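Local coordinates for ABC transporter, solute-binding protein (PDB 6LKK) that binds glucose 6-phosphate between its two lobes as an extracellular solute-binding lipoprotein, consistent with a role as the sugar-phosphate sensor of a two-component signalling system, at residues A130-P134 and N135-T139; S149-R153 and V154-H158; V173-D176 and V177-K181. All blocks are in the same frame, centred on the assembly; numbering follows the deposited sequence.

Interaction 1 (A130-P134 and N135-T139). With G6P (6-O-phosphono-alpha-D-glucopyranose), chain B.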
loop_
_atom_site.group_PDB
_atom_site.type_symbol
_atom_site.label_atom_id
_atom_site.label_comp_id
_atom_site.label_asym_id
_atom_site.label_seq_id
_atom_site.Cartn_x
_atom_site.Cartn_y
_atom_site.Cartn_z
ATOM N N ALA A 130 4.675 1.465 -16.908
ATOM C CA ALA A 130 3.971 0.308 -16.371
ATOM C C ALA A 130 3.170 0.678 -15.129
ATOM O O ALA A 130 3.519 1.602 -14.390
ATOM C CB ALA A 130 4.942 -0.826 -16.027
ATOM N N TYR A 131 2.086 -0.063 -14.913
ATOM C CA TYR A 131 1.292 0.032 -13.695
ATOM C C TYR A 131 0.630 -1.318 -13.465
ATOM O O TYR A 131 0.630 -2.184 -14.342
ATOM C CB TYR A 131 0.252 1.155 -13.776
ATOM C CG TYR A 131 -0.873 0.901 -14.758
ATOM C CD1 TYR A 131 -0.655 0.967 -16.127
ATOM C CD2 TYR A 131 -2.154 0.608 -14.312
ATOM C CE1 TYR A 131 -1.682 0.739 -17.025
ATOM C CE2 TYR A 131 -3.185 0.380 -15.201
ATOM C CZ TYR A 131 -2.945 0.447 -16.555
ATOM O OH TYR A 131 -3.980 0.219 -17.437
ATOM N N SER A 132 0.066 -1.498 -12.273
ATOM C CA SER A 132 -0.544 -2.769 -11.912
ATOM C C SER A 132 -2.068 -2.693 -11.963
ATOM O O SER A 132 -2.674 -1.626 -11.843
ATOM C CB SER A 132 -0.082 -3.224 -10.522
ATOM O OG SER A 132 -0.283 -2.223 -9.543
ATOM N N ASN A 133 -2.676 -3.862 -12.147
ATOM C CA ASN A 133 -4.110 -4.029 -12.355
ATOM C C ASN A 133 -4.923 -3.313 -11.281
ATOM O O ASN A 133 -4.882 -3.715 -10.111
ATOM C CB ASN A 133 -4.456 -5.517 -12.354
ATOM C CG ASN A 133 -5.883 -5.786 -12.790
ATOM O OD1 ASN A 133 -6.713 -4.881 -12.836
ATOM N ND2 ASN A 133 -6.175 -7.043 -13.107
ATOM N N PRO A 134 -5.687 -2.271 -11.628
ATOM C CA PRO A 134 -6.483 -1.582 -10.598
ATOM C C PRO A 134 -7.630 -2.415 -10.058
ATOM O O PRO A 134 -8.182 -2.068 -9.007
ATOM C CB PRO A 134 -6.996 -0.330 -11.322
ATOM C CG PRO A 134 -6.991 -0.693 -12.762
ATOM C CD PRO A 134 -5.855 -1.657 -12.958
ATOM N N ASN A 135 -8.005 -3.499 -10.735
ATOM C CA ASN A 135 -9.098 -4.337 -10.264
ATOM C C ASN A 135 -8.670 -5.301 -9.169
ATOM O O ASN A 135 -9.529 -5.788 -8.425
ATOM C CB ASN A 135 -9.691 -5.130 -11.433
ATOM C CG ASN A 135 -10.233 -4.235 -12.530
ATOM O OD1 ASN A 135 -11.294 -3.630 -12.384
ATOM N ND2 ASN A 135 -9.507 -4.150 -13.638
ATOM N N THR A 136 -7.371 -5.584 -9.047
ATOM C CA THR A 136 -6.886 -6.580 -8.106
ATOM C C THR A 136 -5.897 -6.046 -7.081
ATOM O O THR A 136 -5.634 -6.743 -6.094
ATOM C CB THR A 136 -6.219 -7.745 -8.852
ATOM O OG1 THR A 136 -5.168 -7.246 -9.686
ATOM C CG2 THR A 136 -7.237 -8.494 -9.698
ATOM N N THR A 137 -5.342 -4.850 -7.272
ATOM C CA THR A 137 -4.271 -4.349 -6.423
ATOM C C THR A 137 -4.678 -3.043 -5.754
ATOM O O THR A 137 -5.448 -2.253 -6.309
ATOM C CB THR A 137 -2.977 -4.117 -7.224
ATOM O OG1 THR A 137 -3.169 -3.050 -8.161
ATOM C CG2 THR A 137 -2.556 -5.378 -7.964
ATOM N N THR A 138 -4.145 -2.823 -4.549
ATOM C CA THR A 138 -4.282 -1.517 -3.916
ATOM C C THR A 138 -3.555 -0.449 -4.719
ATOM O O THR A 138 -4.083 0.647 -4.937
ATOM C CB THR A 138 -3.732 -1.559 -2.487
ATOM O OG1 THR A 138 -4.598 -2.333 -1.652
ATOM C CG2 THR A 138 -3.605 -0.147 -1.896
ATOM N N THR A 139 -2.338 -0.755 -5.166
ATOM C CA THR A 139 -1.484 0.266 -5.763
ATOM C C THR A 139 -2.063 0.774 -7.076
ATOM O O THR A 139 -2.149 1.987 -7.295
ATOM C CB THR A 139 -0.077 -0.294 -5.965
ATOM O OG1 THR A 139 0.432 -0.749 -4.706
ATOM C CG2 THR A 139 0.855 0.771 -6.519
HETATM C C1 G6P B . -0.335 -0.647 -1.510
HETATM C C2 G6P B . -0.382 -0.570 0.037
HETATM C C3 G6P B . 0.432 -1.597 0.733
HETATM C C4 G6P B . 0.401 -2.873 0.017
HETATM C C5 G6P B . 1.120 -2.714 -1.318
HETATM C C6 G6P B . 0.980 -3.954 -2.140
HETATM O O1 G6P B . -0.020 0.604 -2.042
HETATM O O2 G6P B . 0.051 0.728 0.477
HETATM O O3 G6P B . -0.127 -1.796 2.103
HETATM O O4 G6P B . 1.081 -3.898 0.784
HETATM O O5 G6P B . 0.598 -1.594 -2.124
HETATM O O6 G6P B . -0.392 -4.213 -2.339
HETATM P P G6P B . -0.970 -4.509 -3.900
HETATM O O1P G6P B . -2.439 -4.875 -3.788
HETATM O O2P G6P B . -0.186 -5.671 -4.539
HETATM O O3P G6P B . -0.820 -3.282 -4.722
#
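T137 OG1 donates to N133 O at 2.7 Å, closing the turn between strand 129-132 and helix 138-151. Held this way, the helix start presents two backbone N-H groups to glucose 6-phosphate: T138 N reaches O1P at 2.8 Å and T139 N reaches O3P at 3.0 Å. T139 OG1 gives its proton to O3P at 2.8 Å while accepting from the sugar O1, so one hydroxyl reads both phosphate and anomeric oxygen. T138 CG2 lies against C1. T137 can use its hydroxyl so because OG1 stands between its backbone N and carbonyl carbon (chi1 67°), turned back into the turn; from this N-cap position it also accepts from G140 N in the first turn of the helix. N133 O also takes T136 N at 3.3 Å, on the opposite face of its plane from T137 OG1, and T137 N adds a weak third bond. N133 OD1, in turn, is held by both the backbone and the side chain of N135: N135 N at 2.8 Å, lying above the amide plane, and N135 ND2 at 3.0 Å, lying in it. The two amides are nearly perpendicular, 84° apart, and T136 crosses N133 at about a right angle, its OG1 touching N133 CB. S132 OG approaches T137 OG1 weakly, its stronger partner being T170 OG1, itself a ligand-binding hydroxyl. T138 OG1 bonds T36 OG1 across the cleft. The phosphate thus sits at a capped helix N-terminus without a basic side chain from this turn, its charge probably eased by N-H groups, a hydroxyl and the helix dipole.

Interaction 2 (S149-R153 and V154-H158)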
loop_
_atom_site.group_PDB
_atom_site.type_symbol
_atom_site.label_atom_id
_atom_site.label_comp_id
_atom_site.label_asym_id
_atom_site.label_seq_id
_atom_site.Cartn_x
_atom_site.Cartn_y
_atom_site.Cartn_z
ATOM N N SER A 149 -8.562 12.116 -9.627
ATOM C CA SER A 149 -8.760 13.235 -8.714
ATOM C C SER A 149 -8.224 14.547 -9.269
ATOM O O SER A 149 -8.650 15.610 -8.810
ATOM C CB SER A 149 -8.093 12.943 -7.369
ATOM O OG SER A 149 -6.694 13.160 -7.436
ATOM N N MET A 150 -7.306 14.504 -10.238
ATOM C CA MET A 150 -6.712 15.736 -10.752
ATOM C C MET A 150 -7.789 16.712 -11.206
ATOM O O MET A 150 -7.826 17.869 -10.771
ATOM C CB MET A 150 -5.764 15.421 -11.912
ATOM C CG MET A 150 -4.529 14.624 -11.520
ATOM S SD MET A 150 -3.323 14.510 -12.858
ATOM C CE MET A 150 -4.282 13.668 -14.116
ATOM N N HIS A 151 -8.676 16.255 -12.087
ATOM C CA HIS A 151 -9.752 17.079 -12.615
ATOM C C HIS A 151 -11.093 16.360 -12.559
ATOM O O HIS A 151 -12.080 16.868 -13.104
ATOM C CB HIS A 151 -9.438 17.497 -14.055
ATOM C CG HIS A 151 -8.099 18.149 -14.210
ATOM N ND1 HIS A 151 -7.072 17.577 -14.930
ATOM C CD2 HIS A 151 -7.613 19.317 -13.726
ATOM C CE1 HIS A 151 -6.014 18.370 -14.889
ATOM N NE2 HIS A 151 -6.317 19.431 -14.164
ATOM N N HIS A 152 -11.154 15.199 -11.904
ATOM C CA HIS A 152 -12.374 14.400 -11.831
ATOM C C HIS A 152 -12.890 14.083 -13.231
ATOM O O HIS A 152 -14.075 14.235 -13.537
ATOM C CB HIS A 152 -13.429 15.106 -10.981
ATOM C CG HIS A 152 -12.976 15.362 -9.577
ATOM N ND1 HIS A 152 -12.379 16.543 -9.190
ATOM C CD2 HIS A 152 -12.996 14.574 -8.476
ATOM C CE1 HIS A 152 -12.071 16.479 -7.907
ATOM N NE2 HIS A 152 -12.434 15.294 -7.451
ATOM N N ARG A 153 -11.977 13.624 -14.085
ATOM C CA ARG A 153 -12.283 13.287 -15.468
ATOM C C ARG A 153 -11.816 11.868 -15.749
ATOM O O ARG A 153 -10.623 11.569 -15.630
ATOM C CB ARG A 153 -11.621 14.277 -16.429
ATOM C CG ARG A 153 -12.104 15.694 -16.219
ATOM C CD ARG A 153 -11.619 16.652 -17.287
ATOM N NE ARG A 153 -12.337 17.919 -17.189
ATOM C CZ ARG A 153 -12.251 18.912 -18.068
ATOM N NH1 ARG A 153 -11.471 18.802 -19.135
ATOM N NH2 ARG A 153 -12.954 20.018 -17.875
ATOM N N VAL A 154 -12.758 10.997 -16.117
ATOM C CA VAL A 154 -12.400 9.642 -16.520
ATOM C C VAL A 154 -11.490 9.667 -17.739
ATOM O O VAL A 154 -10.664 8.766 -17.925
ATOM C CB VAL A 154 -13.675 8.817 -16.786
ATOM C CG1 VAL A 154 -13.330 7.448 -17.354
ATOM C CG2 VAL A 154 -14.479 8.665 -15.505
ATOM N N SER A 155 -11.622 10.687 -18.590
ATOM C CA SER A 155 -10.772 10.763 -19.774
ATOM C C SER A 155 -9.297 10.821 -19.398
ATOM O O SER A 155 -8.451 10.302 -20.136
ATOM C CB SER A 155 -11.162 11.974 -20.625
ATOM O OG SER A 155 -11.124 13.169 -19.867
ATOM N N ASP A 156 -8.966 11.431 -18.255
ATOM C CA ASP A 156 -7.576 11.454 -17.808
ATOM C C ASP A 156 -7.091 10.056 -17.449
ATOM O O ASP A 156 -5.933 9.708 -17.708
ATOM C CB ASP A 156 -7.414 12.391 -16.610
ATOM C CG ASP A 156 -7.490 13.856 -16.994
ATOM O OD1 ASP A 156 -7.130 14.196 -18.141
ATOM O OD2 ASP A 156 -7.905 14.671 -16.142
ATOM N N VAL A 157 -7.957 9.243 -16.840
ATOM C CA VAL A 157 -7.587 7.867 -16.525
ATOM C C VAL A 157 -7.357 7.081 -17.807
ATOM O O VAL A 157 -6.350 6.381 -17.957
ATOM C CB VAL A 157 -8.667 7.208 -15.648
ATOM C CG1 VAL A 157 -8.332 5.748 -15.379
ATOM C CG2 VAL A 157 -8.821 7.965 -14.333
ATOM N N HIS A 158 -8.289 7.191 -18.756
ATOM C CA HIS A 158 -8.170 6.439 -20.000
ATOM C C HIS A 158 -6.950 6.878 -20.798
ATOM O O HIS A 158 -6.282 6.048 -21.427
ATOM C CB HIS A 158 -9.442 6.600 -20.830
ATOM C CG HIS A 158 -10.633 5.902 -20.252
ATOM N ND1 HIS A 158 -11.919 6.131 -20.693
ATOM C CD2 HIS A 158 -10.732 4.973 -19.272
ATOM C CE1 HIS A 158 -12.759 5.378 -20.006
ATOM N NE2 HIS A 158 -12.065 4.665 -19.137
HETATM O O HOH W 1 -8.737 14.003 -13.625
#
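H151 and D156 meet side chain to side chain across the tight turn that separates helix 138-151 from helix 154-161. H151 ND1 donates to D156 OD2 at 3.3 Å, a fairly straight bond with an angle of 161° at the hydrogen. The oxygen lies in the plane of the imidazole, at the ring edge, and is met on its syn side, though H151 ND1 is tilted out of the carboxylate plane; ring and carboxylate are turned 60° apart. With its CG anti to the carbonyl carbon (chi1 -73°), D156 leans back over the start of its own helix toward H151. A water completes the polar cluster: it sits 2.7 Å from D156 OD2 as a hydrogen-bond partner, and accepts from H151 N at 2.7 Å and, more distantly, from R153 N. The carboxylate is thereby tied to the backbone of the turn as well as to the ring. The backbone contributes D156 N to R153 O at 3.1 Å, early in the second helix. Van der Waals contacts are few. M150 CE approaches D156 CB at 4.2 Å, and R153 CB touches S155 OG while the rest of the arginine extends away. The turn itself is made by H152, which has positive phi and whose NE2 bonds K280 O. Beneath this solvent-facing corner, V154 and V157 pack on Y148 of helix 138-151 and on the C-terminal helix 286-293, where H158 NE2 also bonds I293 O.

Interaction 3 (V173-D176 and V177-K181)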
loop_
_atom_site.group_PDB
_atom_site.type_symbol
_atom_site.label_atom_id
_atom_site.label_comp_id
_atom_site.label_asym_id
_atom_site.label_seq_id
_atom_site.Cartn_x
_atom_site.Cartn_y
_atom_site.Cartn_z
ATOM N N VAL A 173 6.013 -4.138 -11.264
ATOM C CA VAL A 173 6.253 -2.796 -11.787
ATOM C C VAL A 173 7.639 -2.309 -11.383
ATOM O O VAL A 173 8.448 -1.918 -12.233
ATOM C CB VAL A 173 5.155 -1.826 -11.311
ATOM C CG1 VAL A 173 5.452 -0.411 -11.787
ATOM C CG2 VAL A 173 3.786 -2.276 -11.813
ATOM N N ILE A 174 7.936 -2.314 -10.082
ATOM C CA ILE A 174 9.237 -1.817 -9.644
ATOM C C ILE A 174 10.351 -2.719 -10.157
ATOM O O ILE A 174 11.421 -2.238 -10.549
ATOM C CB ILE A 174 9.292 -1.674 -8.111
ATOM C CG1 ILE A 174 10.647 -1.100 -7.675
ATOM C CG2 ILE A 174 9.066 -3.015 -7.424
ATOM C CD1 ILE A 174 10.974 0.267 -8.251
ATOM N N GLU A 175 10.127 -4.036 -10.172
ATOM C CA GLU A 175 11.157 -4.943 -10.666
ATOM C C GLU A 175 11.535 -4.602 -12.102
ATOM O O GLU A 175 12.719 -4.479 -12.434
ATOM C CB GLU A 175 10.690 -6.398 -10.574
ATOM C CG GLU A 175 11.733 -7.382 -11.101
ATOM C CD GLU A 175 11.295 -8.829 -11.043
ATOM O OE1 GLU A 175 10.149 -9.102 -10.628
ATOM O OE2 GLU A 175 12.109 -9.700 -11.420
ATOM N N ASP A 176 10.535 -4.442 -12.969
ATOM C CA ASP A 176 10.816 -4.230 -14.385
ATOM C C ASP A 176 11.324 -2.821 -14.657
ATOM O O ASP A 176 12.125 -2.625 -15.576
ATOM C CB ASP A 176 9.565 -4.528 -15.213
ATOM C CG ASP A 176 9.302 -6.016 -15.352
ATOM O OD1 ASP A 176 10.163 -6.817 -14.930
ATOM O OD2 ASP A 176 8.233 -6.388 -15.881
ATOM N N VAL A 177 10.879 -1.828 -13.883
ATOM C CA VAL A 177 11.475 -0.498 -13.989
ATOM C C VAL A 177 12.924 -0.538 -13.527
ATOM O O VAL A 177 13.826 -0.040 -14.210
ATOM C CB VAL A 177 10.658 0.530 -13.183
ATOM C CG1 VAL A 177 11.384 1.868 -13.125
ATOM C CG2 VAL A 177 9.285 0.722 -13.800
ATOM N N ALA A 178 13.169 -1.135 -12.358
ATOM C CA ALA A 178 14.522 -1.184 -11.813
ATOM C C ALA A 178 15.473 -1.916 -12.750
ATOM O O ALA A 178 16.646 -1.545 -12.866
ATOM C CB ALA A 178 14.509 -1.852 -10.439
ATOM N N LYS A 179 14.990 -2.959 -13.422
ATOM C CA LYS A 179 15.820 -3.763 -14.309
ATOM C C LYS A 179 15.872 -3.226 -15.734
ATOM O O LYS A 179 16.503 -3.851 -16.594
ATOM C CB LYS A 179 15.319 -5.211 -14.317
ATOM C CG LYS A 179 15.593 -5.948 -13.016
ATOM C CD LYS A 179 15.094 -7.378 -13.064
ATOM C CE LYS A 179 15.409 -8.114 -11.775
ATOM N NZ LYS A 179 14.944 -9.526 -11.816
ATOM N N GLY A 180 15.232 -2.094 -16.008
ATOM C CA GLY A 180 15.379 -1.428 -17.284
ATOM C C GLY A 180 14.428 -1.871 -18.370
ATOM O O GLY A 180 14.673 -1.565 -19.541
ATOM N N LYS A 181 13.354 -2.581 -18.027
ATOM C CA LYS A 181 12.373 -2.960 -19.037
ATOM C C LYS A 181 11.394 -1.831 -19.320
ATOM O O LYS A 181 10.825 -1.771 -20.415
ATOM C CB LYS A 181 11.620 -4.217 -18.596
ATOM C CG LYS A 181 10.641 -4.736 -19.638
ATOM C CD LYS A 181 9.937 -5.996 -19.169
ATOM C CE LYS A 181 9.009 -6.532 -20.244
ATOM N NZ LYS A 181 8.238 -7.717 -19.782
#
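E175 and K179 form the salt bridge of this helix end, one turn apart, with K179 NZ 2.9 Å from E175 OE2 on its anti lone pair. Both chains are extended beyond CG and cross at a slant, so that K179 CE also lies against E175 CG. D176 and K181 make a looser charged pair: the side chains run side by side in the same direction, K181 CD 3.7 Å from D176 OD2, but NZ stays 4.1 Å from that oxygen, beyond a salt bridge. The backbone bonds are those of a regular helix up to its last turn, V177 N to V173 O, A178 N to I174 O and K179 N to E175 O. Then K181 N turns back to D176 O at 2.7 Å, five residues earlier, while G180 N bonds V177 O. Among the apolar groups, V173 CG1 and V177 CG2 just meet at 4.5 Å; I174 and A178 pack on W195 and V202, and V177 on V103 and Y182. Positive phi at G180, a backbone conformation that suits glycine, completes a Schellman motif that ends helix 170-178 before strand 184-188.

Interactions 1 and 2 lie near the two ends of helix 138-151, their centres about 17 Å apart: the first caps its start beside the ligand, the second turns its end into the next helix. Interaction 3 closes helix 170-178, whose first residue, T170, also binds glucose 6-phosphate. It touches interaction 1 through V173, whose methyls rest on the strand backbone at A130-S132, whereas interactions 2 and 3 stay about 15 Å apart at their nearest atoms. Chemistry follows place: hydroxyls and backbone N-H groups at the partly buried ligand site, a histidine-carboxylate bond with water at the surface, and in the partly buried interaction 3, acids paired with exposed lysines beside a buried valine and isoleucine face.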